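Local coordinates for selenium-binding protein (Sulfolobus tokodaii, PDB 2ECE) that is of unknown function but belongs to the selenium-binding protein family of beta-propellers and possibly binds selenium, at residues Ser138-Val143 with Ile152-Asn157; Leu189-Trp194 with Ser205-Pro210; Ala382-Glu387 with Arg443-Arg448; Arg394-Asn399 with Gly416-Leu421. All blocks are in the same frame, centred on the assembly; numbering follows the deposited sequence.

Interaction 1: residues Ser138-Val143 with Ile152-Asn157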
loop_
_atom_site.group_PDB
_atom_site.type_symbol
_atom_site.label_atom_id
_atom_site.label_comp_id
_atom_site.label_asym_id
_atom_site.label_seq_id
_atom_site.Cartn_x
_atom_site.Cartn_y
_atom_site.Cartn_z
ATOM N N SER A 138 -13.336 8.888 -8.878
ATOM C CA SER A 138 -12.143 9.709 -9.074
ATOM C C SER A 138 -11.167 9.480 -7.919
ATOM O O SER A 138 -11.567 8.993 -6.854
ATOM C CB SER A 138 -12.513 11.198 -9.177
ATOM O OG SER A 138 -12.962 11.721 -7.938
ATOM N N ARG A 139 -9.899 9.837 -8.140
ATOM C CA ARG A 139 -8.823 9.681 -7.154
ATOM C C ARG A 139 -8.571 8.194 -6.909
ATOM O O ARG A 139 -8.998 7.626 -5.898
ATOM C CB ARG A 139 -9.172 10.393 -5.842
ATOM C CG ARG A 139 -8.990 11.921 -5.872
ATOM C CD ARG A 139 -10.113 12.647 -6.622
ATOM N NE ARG A 139 -10.031 14.095 -6.423
ATOM C CZ ARG A 139 -11.016 14.959 -6.684
ATOM N NH1 ARG A 139 -12.181 14.541 -7.162
ATOM N NH2 ARG A 139 -10.835 16.250 -6.453
ATOM N N LEU A 140 -7.860 7.581 -7.851
ATOM C CA LEU A 140 -7.564 6.151 -7.828
ATOM C C LEU A 140 -6.407 5.778 -6.916
ATOM O O LEU A 140 -5.329 6.385 -6.961
ATOM C CB LEU A 140 -7.305 5.669 -9.253
ATOM C CG LEU A 140 -8.564 5.347 -10.069
ATOM C CD1 LEU A 140 -9.599 6.459 -9.954
ATOM C CD2 LEU A 140 -8.155 5.118 -11.517
ATOM N N HIS A 141 -6.643 4.754 -6.100
ATOM C CA HIS A 141 -5.669 4.310 -5.112
ATOM C C HIS A 141 -5.052 2.921 -5.351
ATOM O O HIS A 141 -4.044 2.787 -6.044
ATOM C CB HIS A 141 -6.339 4.357 -3.730
ATOM C CG HIS A 141 -5.403 4.127 -2.585
ATOM N ND1 HIS A 141 -4.644 5.135 -2.026
ATOM C CD2 HIS A 141 -5.103 3.002 -1.894
ATOM C CE1 HIS A 141 -3.918 4.641 -1.039
ATOM N NE2 HIS A 141 -4.177 3.348 -0.938
ATOM N N THR A 142 -5.676 1.894 -4.788
ATOM C CA THR A 142 -5.170 0.523 -4.884
ATOM C C THR A 142 -5.456 -0.214 -6.195
ATOM O O THR A 142 -6.552 -0.117 -6.742
ATOM C CB THR A 142 -5.733 -0.343 -3.734
ATOM O OG1 THR A 142 -5.420 0.274 -2.475
ATOM C CG2 THR A 142 -5.134 -1.778 -3.780
ATOM N N VAL A 143 -4.458 -0.953 -6.681
ATOM C CA VAL A 143 -4.606 -1.760 -7.890
ATOM C C VAL A 143 -4.314 -3.217 -7.547
ATOM O O VAL A 143 -3.281 -3.516 -6.945
ATOM C CB VAL A 143 -3.609 -1.359 -8.996
ATOM C CG1 VAL A 143 -3.795 -2.276 -10.209
ATOM C CG2 VAL A 143 -3.813 0.087 -9.383
ATOM N N ILE A 152 -9.400 -1.582 -9.249
ATOM C CA ILE A 152 -8.770 -0.374 -8.732
ATOM C C ILE A 152 -9.727 0.370 -7.818
ATOM O O ILE A 152 -10.856 0.649 -8.200
ATOM C CB ILE A 152 -8.363 0.582 -9.882
ATOM C CG1 ILE A 152 -7.502 -0.172 -10.905
ATOM C CG2 ILE A 152 -7.606 1.777 -9.320
ATOM C CD1 ILE A 152 -7.150 0.637 -12.132
ATOM N N SER A 153 -9.278 0.699 -6.612
ATOM C CA SER A 153 -10.136 1.424 -5.686
ATOM C C SER A 153 -10.046 2.927 -5.950
ATOM O O SER A 153 -9.065 3.412 -6.516
ATOM C CB SER A 153 -9.739 1.119 -4.241
ATOM O OG SER A 153 -8.440 1.603 -3.959
ATOM N N ALA A 154 -11.082 3.657 -5.547
ATOM C CA ALA A 154 -11.128 5.104 -5.737
ATOM C C ALA A 154 -11.716 5.765 -4.491
ATOM O O ALA A 154 -12.667 5.258 -3.900
ATOM C CB ALA A 154 -11.966 5.446 -6.981
ATOM N N LEU A 155 -11.144 6.899 -4.097
ATOM C CA LEU A 155 -11.576 7.618 -2.904
ATOM C C LEU A 155 -12.962 8.270 -2.949
ATOM O O LEU A 155 -13.609 8.415 -1.913
ATOM C CB LEU A 155 -10.538 8.682 -2.546
ATOM C CG LEU A 155 -9.422 8.385 -1.533
ATOM C CD1 LEU A 155 -9.031 6.922 -1.542
ATOM C CD2 LEU A 155 -8.246 9.291 -1.825
ATOM N N GLY A 156 -13.428 8.668 -4.127
ATOM C CA GLY A 156 -14.739 9.297 -4.180
ATOM C C GLY A 156 -15.414 9.283 -5.538
ATOM O O GLY A 156 -14.953 8.604 -6.454
ATOM N N ASN A 157 -16.528 10.007 -5.661
ATOM C CA ASN A 157 -17.237 10.082 -6.934
ATOM C C ASN A 157 -16.584 11.166 -7.791
ATOM O O ASN A 157 -15.611 11.794 -7.364
ATOM C CB ASN A 157 -18.724 10.401 -6.724
ATOM C CG ASN A 157 -18.950 11.709 -5.988
ATOM O OD1 ASN A 157 -18.038 12.513 -5.811
ATOM N ND2 ASN A 157 -20.187 11.931 -5.567
#

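Interaction 2: residues Leu189-Trp194 with Ser205-Pro210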
loop_
_atom_site.group_PDB
_atom_site.type_symbol
_atom_site.label_atom_id
_atom_site.label_comp_id
_atom_site.label_asym_id
_atom_site.label_seq_id
_atom_site.Cartn_x
_atom_site.Cartn_y
_atom_site.Cartn_z
ATOM N N LEU A 189 -17.463 5.393 2.269
ATOM C CA LEU A 189 -16.037 5.694 2.227
ATOM C C LEU A 189 -15.259 4.510 1.642
ATOM O O LEU A 189 -15.771 3.394 1.566
ATOM C CB LEU A 189 -15.531 5.987 3.641
ATOM C CG LEU A 189 -15.301 7.432 4.106
ATOM C CD1 LEU A 189 -16.164 8.424 3.347
ATOM C CD2 LEU A 189 -15.563 7.492 5.605
ATOM N N ALA A 190 -14.018 4.759 1.234
ATOM C CA ALA A 190 -13.178 3.711 0.661
ATOM C C ALA A 190 -11.712 4.069 0.856
ATOM O O ALA A 190 -11.390 5.148 1.365
ATOM C CB ALA A 190 -13.469 3.564 -0.847
ATOM N N TYR A 191 -10.835 3.135 0.491
ATOM C CA TYR A 191 -9.386 3.372 0.538
ATOM C C TYR A 191 -8.638 2.196 -0.088
ATOM O O TYR A 191 -8.204 2.262 -1.238
ATOM C CB TYR A 191 -8.906 3.522 1.973
ATOM C CG TYR A 191 -7.420 3.803 2.078
ATOM C CD1 TYR A 191 -6.499 2.811 2.434
ATOM C CD2 TYR A 191 -6.929 5.063 1.745
ATOM C CE1 TYR A 191 -5.115 3.082 2.444
ATOM C CE2 TYR A 191 -5.569 5.342 1.750
ATOM C CZ TYR A 191 -4.668 4.353 2.098
ATOM O OH TYR A 191 -3.329 4.649 2.099
ATOM N N ASP A 192 -8.681 1.060 0.595
ATOM C CA ASP A 192 -7.963 -0.121 0.118
ATOM C C ASP A 192 -8.939 -1.281 0.021
ATOM O O ASP A 192 -10.095 -1.167 0.424
ATOM C CB ASP A 192 -6.795 -0.479 1.065
ATOM C CG ASP A 192 -5.919 -1.601 0.517
ATOM O OD1 ASP A 192 -5.636 -1.595 -0.703
ATOM O OD2 ASP A 192 -5.502 -2.478 1.305
ATOM N N PHE A 193 -8.480 -2.390 -0.535
ATOM C CA PHE A 193 -9.313 -3.573 -0.667
ATOM C C PHE A 193 -8.441 -4.742 -1.059
ATOM O O PHE A 193 -7.340 -4.563 -1.566
ATOM C CB PHE A 193 -10.373 -3.394 -1.768
ATOM C CG PHE A 193 -9.825 -3.538 -3.181
ATOM C CD1 PHE A 193 -9.170 -2.477 -3.808
ATOM C CD2 PHE A 193 -9.949 -4.744 -3.871
ATOM C CE1 PHE A 193 -8.646 -2.616 -5.105
ATOM C CE2 PHE A 193 -9.429 -4.893 -5.169
ATOM C CZ PHE A 193 -8.776 -3.826 -5.785
ATOM N N TRP A 194 -8.932 -5.940 -0.789
ATOM C CA TRP A 194 -8.261 -7.150 -1.215
ATOM C C TRP A 194 -9.259 -8.290 -1.115
ATOM O O TRP A 194 -10.459 -8.049 -0.973
ATOM C CB TRP A 194 -6.971 -7.456 -0.434
ATOM C CG TRP A 194 -5.987 -8.135 -1.367
ATOM C CD1 TRP A 194 -6.292 -8.713 -2.571
ATOM C CD2 TRP A 194 -4.566 -8.294 -1.200
ATOM N NE1 TRP A 194 -5.159 -9.215 -3.162
ATOM C CE2 TRP A 194 -4.086 -8.973 -2.348
ATOM C CE3 TRP A 194 -3.652 -7.928 -0.200
ATOM C CZ2 TRP A 194 -2.735 -9.299 -2.523
ATOM C CZ3 TRP A 194 -2.298 -8.256 -0.376
ATOM C CH2 TRP A 194 -1.858 -8.933 -1.530
ATOM N N SER A 205 -11.787 -1.029 2.887
ATOM C CA SER A 205 -11.606 -0.159 4.054
ATOM C C SER A 205 -12.130 1.271 3.888
ATOM O O SER A 205 -12.901 1.555 2.972
ATOM C CB SER A 205 -10.122 -0.133 4.444
ATOM O OG SER A 205 -9.319 0.289 3.358
ATOM N N GLU A 206 -11.711 2.172 4.777
ATOM C CA GLU A 206 -12.197 3.553 4.722
ATOM C C GLU A 206 -11.204 4.608 5.214
ATOM O O GLU A 206 -10.676 4.516 6.325
ATOM C CB GLU A 206 -13.465 3.719 5.571
ATOM C CG GLU A 206 -14.596 2.715 5.364
ATOM C CD GLU A 206 -15.769 3.002 6.304
ATOM O OE1 GLU A 206 -15.517 3.553 7.395
ATOM O OE2 GLU A 206 -16.929 2.674 5.970
ATOM N N TRP A 207 -10.972 5.620 4.384
ATOM C CA TRP A 207 -10.100 6.722 4.763
ATOM C C TRP A 207 -11.030 7.931 4.854
ATOM O O TRP A 207 -11.616 8.175 5.904
ATOM C CB TRP A 207 -9.009 6.942 3.714
ATOM C CG TRP A 207 -7.940 7.921 4.134
ATOM C CD1 TRP A 207 -7.562 8.233 5.413
ATOM C CD2 TRP A 207 -7.047 8.638 3.268
ATOM N NE1 TRP A 207 -6.485 9.090 5.395
ATOM C CE2 TRP A 207 -6.147 9.354 4.095
ATOM C CE3 TRP A 207 -6.913 8.738 1.878
ATOM C CZ2 TRP A 207 -5.132 10.162 3.573
ATOM C CZ3 TRP A 207 -5.900 9.542 1.358
ATOM C CH2 TRP A 207 -5.023 10.242 2.205
ATOM N N ALA A 208 -11.188 8.654 3.748
ATOM C CA ALA A 208 -12.067 9.823 3.685
ATOM C C ALA A 208 -12.199 10.174 2.208
ATOM O O ALA A 208 -11.419 9.680 1.401
ATOM C CB ALA A 208 -11.457 10.991 4.457
ATOM N N VAL A 209 -13.174 11.007 1.847
ATOM C CA VAL A 209 -13.349 11.376 0.444
ATOM C C VAL A 209 -12.301 12.399 0.020
ATOM O O VAL A 209 -11.670 13.040 0.861
ATOM C CB VAL A 209 -14.756 11.961 0.167
ATOM C CG1 VAL A 209 -15.827 10.966 0.593
ATOM C CG2 VAL A 209 -14.924 13.294 0.878
ATOM N N PRO A 210 -12.089 12.553 -1.297
ATOM C CA PRO A 210 -11.112 13.501 -1.840
ATOM C C PRO A 210 -11.228 14.907 -1.266
ATOM O O PRO A 210 -10.237 15.494 -0.832
ATOM C CB PRO A 210 -11.406 13.467 -3.337
ATOM C CG PRO A 210 -11.758 12.027 -3.543
ATOM C CD PRO A 210 -12.701 11.766 -2.382
HETATM O O HOH W 1 -14.910 0.617 1.465
HETATM O O HOH W 2 -18.589 4.253 4.609
#

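Interaction 3: residues Ala382-Glu387 with Arg443-Arg448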
loop_
_atom_site.group_PDB
_atom_site.type_symbol
_atom_site.label_atom_id
_atom_site.label_comp_id
_atom_site.label_asym_id
_atom_site.label_seq_id
_atom_site.Cartn_x
_atom_site.Cartn_y
_atom_site.Cartn_z
ATOM N N ALA A 382 9.720 9.568 7.476
ATOM C CA ALA A 382 9.842 8.347 8.267
ATOM C C ALA A 382 9.364 7.167 7.423
ATOM O O ALA A 382 8.916 7.353 6.294
ATOM C CB ALA A 382 8.999 8.469 9.525
ATOM N N PRO A 383 9.472 5.934 7.952
ATOM C CA PRO A 383 9.018 4.776 7.172
ATOM C C PRO A 383 7.523 4.899 6.880
ATOM O O PRO A 383 6.752 5.344 7.729
ATOM C CB PRO A 383 9.308 3.601 8.094
ATOM C CG PRO A 383 10.481 4.078 8.903
ATOM C CD PRO A 383 10.092 5.499 9.218
ATOM N N GLN A 384 7.146 4.643 5.635
ATOM C CA GLN A 384 5.741 4.669 5.260
ATOM C C GLN A 384 5.401 3.347 4.558
ATOM O O GLN A 384 5.052 2.359 5.207
ATOM C CB GLN A 384 5.485 5.881 4.369
ATOM C CG GLN A 384 4.070 6.417 4.390
ATOM C CD GLN A 384 3.062 5.436 3.816
ATOM O OE1 GLN A 384 2.580 4.542 4.513
ATOM N NE2 GLN A 384 2.749 5.594 2.534
ATOM N N MET A 385 5.542 3.318 3.239
ATOM C CA MET A 385 5.252 2.098 2.499
ATOM C C MET A 385 6.358 1.076 2.702
ATOM O O MET A 385 7.533 1.426 2.815
ATOM C CB MET A 385 5.091 2.366 0.999
ATOM C CG MET A 385 3.754 2.964 0.607
ATOM S SD MET A 385 2.337 2.160 1.379
ATOM C CE MET A 385 2.280 0.586 0.495
ATOM N N LEU A 386 5.962 -0.192 2.753
ATOM C CA LEU A 386 6.896 -1.296 2.931
ATOM C C LEU A 386 6.610 -2.347 1.873
ATOM O O LEU A 386 5.492 -2.431 1.353
ATOM C CB LEU A 386 6.691 -1.969 4.297
ATOM C CG LEU A 386 6.723 -1.162 5.592
ATOM C CD1 LEU A 386 6.242 -2.027 6.753
ATOM C CD2 LEU A 386 8.140 -0.669 5.840
ATOM N N GLU A 387 7.617 -3.142 1.543
ATOM C CA GLU A 387 7.403 -4.245 0.619
ATOM C C GLU A 387 8.407 -5.330 0.965
ATOM O O GLU A 387 9.559 -5.039 1.282
ATOM C CB GLU A 387 7.541 -3.821 -0.835
ATOM C CG GLU A 387 6.906 -4.860 -1.750
ATOM C CD GLU A 387 5.588 -5.368 -1.185
ATOM O OE1 GLU A 387 4.562 -4.673 -1.341
ATOM O OE2 GLU A 387 5.582 -6.458 -0.555
ATOM N N ARG A 443 9.681 12.389 -4.193
ATOM C CA ARG A 443 9.283 11.585 -3.041
ATOM C C ARG A 443 8.938 10.176 -3.523
ATOM O O ARG A 443 8.487 10.003 -4.654
ATOM C CB ARG A 443 8.079 12.225 -2.338
ATOM C CG ARG A 443 8.378 13.630 -1.817
ATOM C CD ARG A 443 7.173 14.290 -1.162
ATOM N NE ARG A 443 7.491 15.653 -0.745
ATOM C CZ ARG A 443 6.614 16.506 -0.226
ATOM N NH1 ARG A 443 5.354 16.141 -0.049
ATOM N NH2 ARG A 443 6.997 17.731 0.107
ATOM N N SER A 444 9.140 9.177 -2.667
ATOM C CA SER A 444 8.879 7.790 -3.051
ATOM C C SER A 444 7.704 7.147 -2.320
ATOM O O SER A 444 7.467 7.417 -1.143
ATOM C CB SER A 444 10.146 6.956 -2.842
ATOM O OG SER A 444 10.668 7.141 -1.531
ATOM N N HIS A 445 6.962 6.298 -3.030
ATOM C CA HIS A 445 5.820 5.629 -2.423
ATOM C C HIS A 445 5.866 4.102 -2.587
ATOM O O HIS A 445 6.826 3.453 -2.161
ATOM C CB HIS A 445 4.504 6.187 -2.988
ATOM C CG HIS A 445 3.355 6.086 -2.032
ATOM N ND1 HIS A 445 3.034 7.095 -1.149
ATOM C CD2 HIS A 445 2.510 5.064 -1.756
ATOM C CE1 HIS A 445 2.044 6.700 -0.369
ATOM N NE2 HIS A 445 1.707 5.471 -0.715
ATOM N N GLN A 446 4.851 3.520 -3.213
ATOM C CA GLN A 446 4.823 2.060 -3.331
ATOM C C GLN A 446 5.934 1.434 -4.158
ATOM O O GLN A 446 6.391 1.994 -5.152
ATOM C CB GLN A 446 3.472 1.580 -3.856
ATOM C CG GLN A 446 3.301 0.064 -3.726
ATOM C CD GLN A 446 1.855 -0.358 -3.762
ATOM O OE1 GLN A 446 1.114 -0.007 -4.687
ATOM N NE2 GLN A 446 1.438 -1.120 -2.758
ATOM N N VAL A 447 6.358 0.255 -3.725
ATOM C CA VAL A 447 7.412 -0.490 -4.395
ATOM C C VAL A 447 6.866 -1.823 -4.895
ATOM O O VAL A 447 6.157 -2.515 -4.171
ATOM C CB VAL A 447 8.589 -0.763 -3.418
ATOM C CG1 VAL A 447 9.617 -1.682 -4.059
ATOM C CG2 VAL A 447 9.243 0.553 -3.023
ATOM N N ARG A 448 7.180 -2.168 -6.140
ATOM C CA ARG A 448 6.762 -3.447 -6.703
ATOM C C ARG A 448 8.024 -4.144 -7.191
ATOM O O ARG A 448 8.752 -3.611 -8.029
ATOM C CB ARG A 448 5.775 -3.272 -7.871
ATOM C CG ARG A 448 4.330 -3.669 -7.520
ATOM C CD ARG A 448 3.661 -2.622 -6.626
ATOM N NE ARG A 448 2.433 -3.092 -5.978
ATOM C CZ ARG A 448 2.403 -3.881 -4.908
ATOM N NH1 ARG A 448 3.534 -4.300 -4.354
ATOM N NH2 ARG A 448 1.241 -4.244 -4.383
HETATM O O HOH W 3 -0.159 4.801 1.336
HETATM O O HOH W 4 5.748 -0.541 -1.008
#

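Interaction 4: residues Arg394-Asn399 with Gly416-Leu421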
loop_
_atom_site.group_PDB
_atom_site.type_symbol
_atom_site.label_atom_id
_atom_site.label_comp_id
_atom_site.label_asym_id
_atom_site.label_seq_id
_atom_site.Cartn_x
_atom_site.Cartn_y
_atom_site.Cartn_z
ATOM N N ARG A 394 14.177 -9.721 2.695
ATOM C CA ARG A 394 14.424 -8.297 2.465
ATOM C C ARG A 394 13.154 -7.445 2.528
ATOM O O ARG A 394 12.119 -7.812 1.966
ATOM C CB ARG A 394 15.099 -8.111 1.099
ATOM C CG ARG A 394 16.378 -8.946 0.920
ATOM C CD ARG A 394 16.833 -8.985 -0.533
ATOM N NE ARG A 394 15.918 -9.751 -1.381
ATOM C CZ ARG A 394 15.832 -11.080 -1.393
ATOM N NH1 ARG A 394 16.608 -11.815 -0.603
ATOM N NH2 ARG A 394 14.970 -11.682 -2.204
ATOM N N VAL A 395 13.241 -6.312 3.224
ATOM C CA VAL A 395 12.113 -5.396 3.346
ATOM C C VAL A 395 12.548 -4.046 2.788
ATOM O O VAL A 395 13.536 -3.470 3.237
ATOM C CB VAL A 395 11.675 -5.199 4.817
ATOM C CG1 VAL A 395 10.433 -4.305 4.874
ATOM C CG2 VAL A 395 11.388 -6.543 5.469
ATOM N N TYR A 396 11.827 -3.555 1.788
ATOM C CA TYR A 396 12.150 -2.273 1.183
ATOM C C TYR A 396 11.253 -1.224 1.830
ATOM O O TYR A 396 10.081 -1.482 2.099
ATOM C CB TYR A 396 11.940 -2.355 -0.324
ATOM C CG TYR A 396 12.872 -3.354 -0.983
ATOM C CD1 TYR A 396 14.168 -2.989 -1.348
ATOM C CD2 TYR A 396 12.478 -4.680 -1.196
ATOM C CE1 TYR A 396 15.047 -3.917 -1.909
ATOM C CE2 TYR A 396 13.355 -5.616 -1.758
ATOM C CZ TYR A 396 14.634 -5.227 -2.112
ATOM O OH TYR A 396 15.494 -6.134 -2.692
ATOM N N VAL A 397 11.808 -0.042 2.079
ATOM C CA VAL A 397 11.073 1.018 2.758
ATOM C C VAL A 397 11.182 2.385 2.081
ATOM O O VAL A 397 12.285 2.813 1.733
ATOM C CB VAL A 397 11.603 1.183 4.202
ATOM C CG1 VAL A 397 10.676 2.082 5.002
ATOM C CG2 VAL A 397 11.770 -0.188 4.866
ATOM N N THR A 398 10.046 3.056 1.880
ATOM C CA THR A 398 10.043 4.409 1.308
ATOM C C THR A 398 9.399 5.329 2.360
ATOM O O THR A 398 8.880 4.838 3.365
ATOM C CB THR A 398 9.306 4.496 -0.045
ATOM O OG1 THR A 398 7.950 4.053 0.105
ATOM C CG2 THR A 398 10.042 3.653 -1.089
ATOM N N ASN A 399 9.378 6.638 2.125
ATOM C CA ASN A 399 8.923 7.553 3.182
ATOM C C ASN A 399 7.817 8.583 2.990
ATOM O O ASN A 399 7.550 9.361 3.911
ATOM C CB ASN A 399 10.154 8.290 3.707
ATOM C CG ASN A 399 10.818 9.134 2.632
ATOM O OD1 ASN A 399 10.834 8.758 1.454
ATOM N ND2 ASN A 399 11.371 10.278 3.029
ATOM N N GLY A 416 12.384 11.992 -0.912
ATOM C CA GLY A 416 12.338 10.545 -0.993
ATOM C C GLY A 416 13.613 9.733 -0.924
ATOM O O GLY A 416 14.677 10.134 -1.412
ATOM N N TRP A 417 13.485 8.573 -0.290
ATOM C CA TRP A 417 14.569 7.613 -0.178
ATOM C C TRP A 417 13.978 6.215 -0.167
ATOM O O TRP A 417 12.757 6.039 -0.062
ATOM C CB TRP A 417 15.429 7.819 1.097
ATOM C CG TRP A 417 14.720 8.078 2.427
ATOM C CD1 TRP A 417 14.679 9.269 3.102
ATOM C CD2 TRP A 417 14.043 7.124 3.270
ATOM N NE1 TRP A 417 14.035 9.117 4.303
ATOM C CE2 TRP A 417 13.633 7.814 4.435
ATOM C CE3 TRP A 417 13.748 5.756 3.157
ATOM C CZ2 TRP A 417 12.943 7.186 5.481
ATOM C CZ3 TRP A 417 13.059 5.128 4.201
ATOM C CH2 TRP A 417 12.667 5.846 5.347
ATOM N N MET A 418 14.844 5.224 -0.324
ATOM C CA MET A 418 14.419 3.840 -0.256
ATOM C C MET A 418 15.490 3.121 0.530
ATOM O O MET A 418 16.672 3.156 0.182
ATOM C CB MET A 418 14.269 3.194 -1.628
ATOM C CG MET A 418 13.921 1.714 -1.490
ATOM S SD MET A 418 13.105 0.956 -2.887
ATOM C CE MET A 418 14.374 1.094 -4.086
ATOM N N VAL A 419 15.059 2.496 1.610
ATOM C CA VAL A 419 15.953 1.780 2.490
ATOM C C VAL A 419 15.676 0.289 2.419
ATOM O O VAL A 419 14.534 -0.128 2.179
ATOM C CB VAL A 419 15.759 2.280 3.938
ATOM C CG1 VAL A 419 16.224 1.234 4.935
ATOM C CG2 VAL A 419 16.526 3.584 4.132
ATOM N N LYS A 420 16.722 -0.510 2.607
ATOM C CA LYS A 420 16.566 -1.953 2.604
ATOM C C LYS A 420 16.858 -2.484 3.997
ATOM O O LYS A 420 17.824 -2.070 4.645
ATOM C CB LYS A 420 17.496 -2.630 1.595
ATOM C CG LYS A 420 17.353 -4.150 1.636
ATOM C CD LYS A 420 17.962 -4.869 0.434
ATOM C CE LYS A 420 19.459 -5.105 0.574
ATOM N NZ LYS A 420 19.955 -6.067 -0.463
ATOM N N LEU A 421 16.003 -3.386 4.455
ATOM C CA LEU A 421 16.154 -4.003 5.761
ATOM C C LEU A 421 16.388 -5.486 5.521
ATOM O O LEU A 421 15.867 -6.054 4.565
ATOM C CB LEU A 421 14.880 -3.825 6.588
ATOM C CG LEU A 421 14.343 -2.409 6.804
ATOM C CD1 LEU A 421 13.093 -2.471 7.671
ATOM C CD2 LEU A 421 15.410 -1.550 7.471
HETATM O O HOH W 5 18.315 -6.311 -2.676
#

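Interaction 1: residues Ser138-Val143 with Ile152-Asn157
Leu140 and Ile152 meet at the apolar centre of a beta hairpin in one blade of the propeller: Leu140 CG rests on Ile152 CG2 at 3.8 Å, while Ile152 CG1 runs beside Val143 CG2. Ala154 CB adds a contact with Leu140 CD1; Leu140, Val143 and Ile152 pack on Ile99 and Pro101 of the neighbouring sheet. A beta bulge shifts the antiparallel register by one residue between Leu140 and Val143. His141 N donates almost straight to Ser153 O (2.8 Å, 173°), and Ser153 N bonds to Thr142 O. Inside the bulge Ser153 OG accepts from Thr142 N at 2.9 Å; its chi1 of 65° turns the hydroxyl to that amide, and Tyr191 O is its second partner. At the corners, where both segments turn, Leu155 N bonds to Arg139 O. At the polar edge the Arg139 guanidinium, salt-bridged to Glu214, gives NH1 to Ser138 OG in its own plane (3.0 Å), and Ser138 OG in turn reaches Asn157 O at 2.7 Å, from above the carbonyl plane.

Interaction 2: residues Leu189-Trp194 with Ser205-Pro210
Ser205 begins the contact by gripping Asp192 twice: its backbone N donates to Asp192 O at 3.0 Å, and its OG accepts from Asp192 N at 2.9 Å. The hydroxyl, placed between backbone N and carbonyl carbon (chi1 57°), also lies at the edge of the Tyr191 ring, in its plane, and is hydrogen-bonded to Leu254 O. Ser205 O receives a close CA-H contact from Ala190 and shares a bridging water with Leu189 O. Glu206 lays its CB against Leu189 CB (3.6 Å), and the extended chain carries OE2 to a second water, which accepts from Leu189 N; His231 NE2 and the backbone N of Arg229 also bind the carboxylate. Trp207 N bonds to Ala190 O at 3.1 Å, from well above the carbonyl plane. Its CB presses on Tyr191 CD2 (3.4 Å), and the Tyr191 and indole rings meet obliquely, planes at 75°, Tyr191 CE2 lying 3.7 Å from Trp207 CE3. Ala208 passes its CA beside Leu189 CG. Val209, the N-cap of helix 210-213, ends the contact with CG1 on Leu189 CD1 at 3.8 Å, the two side chains crossing nearly at a right angle. The arrangement extends the pairing of propeller strands 193-196 and 201-204 into irregular chain, where a serine hydroxyl and two waters take up backbone N-H and C=O groups where regular strand pairing has stopped.

Interaction 3: residues Ala382-Glu387 with Arg443-Arg448
Met385 and His445 cross at a slant: the methionine CG lies 3.4 Å from His445 CD2, and its sulfur stands 4.7 Å from the ring centroid, 50° off the normal, an oblique sulfur-aromatic contact. Bends at chi2 and chi3 of Met385 carry CE onward to Gln446 NE2 (3.8 Å). Gln384, its OE1 hydrogen-bonded to Thr324 OG1, comes obliquely to the same imidazole, amide and ring planes 57° apart, and a water in the ring plane joins Gln384 NE2 to His445 NE2. The touching parts, Gln384-Glu387 and His445-Arg448, run almost parallel, yet belong to different propeller blades, strands 386-388 and 443-449 each being outermost in its sheet. A second water, donating weakly to Leu386 O and accepting from Val447 N, bridges their backbones. Farther along, Glu387 OE1 and Arg448 NH1 form a salt bridge at 3.2 Å with a weak, bent hydrogen bond, carboxylate and guanidinium planes 26° apart. Ser455 also holds Glu387 OE1; Arg448 has further partners in Asp453 and Phe76 O, and Gln446, whose OE1 binds Phe76 N, lays NE2 over one guanidinium face, toward its rim.

Interaction 4: residues Arg394-Asn399 with Gly416-Leu421
Strands 394-398 and 417-421 run antiparallel with axes 4.5 Å apart at closest approach and 158° between their directions, joined by reciprocal backbone bonds in the pairs Val395-Leu421 and Val397-Val419. On the valine face, Val397 CG2 meets Leu421 CD1 at 3.9 Å, Val395 CB lies against Leu421 CB, and Val397 CG1 reaches Trp417 CZ3; Val345 of the adjacent sheet packs on Val397 and Leu421. These are the two middle strands of a four-stranded antiparallel propeller blade, linked by a long connection that contains helix 403-409. On the other face Tyr396 and Lys420 lie side by side and point the same way, Tyr396 CE1 3.9 Å from Lys420 CD. A water donates to Tyr396 OH and accepts from Lys420 NZ; Glu25 also binds the phenol and Tyr57 the amine. Met418 makes an oblique Met-aromatic contact, its sulfur 5.5 Å from the Tyr396 centroid. Where the pairing ends, Asn399 lies over Trp417, amide and indole planes 22° apart and stacked, with Asn399 CB in a CH-pi contact 3.7 Å from the six-membered ring centroid. With CG of Asn399 between its backbone N and carbonyl carbon (chi1 62°), the amide turns onto the indole. Asn399 OD1 accepts from Trp417 N at 3.2 Å, the donor above the amide plane, while Asn399 ND2 donates to Lys415 O and, with Trp417 NE1, to Thr380 O.

Overall arrangement
The four contacts form two pairs around the propeller, with interactions 1 and 4 on opposite sides of the chain's centre and their own centres about 25 Å apart. Interactions 1 and 2 lie in successive blades, centres about 8 Å apart, and are joined by a probable hydrogen bond from Thr142 OG1 to Asp192 OD1 at 2.6 Å, besides the one between Ser153 and Tyr191. Interaction 4 is nested in the loop closed by interaction 3, centres about 6 Å apart; Thr398 OG1 meets His445 O at 2.6 Å across blades, and Tyr396 N meets Glu387 O within one. Interactions 1 and 3 approach to about 5 Å between nearest atoms without touching.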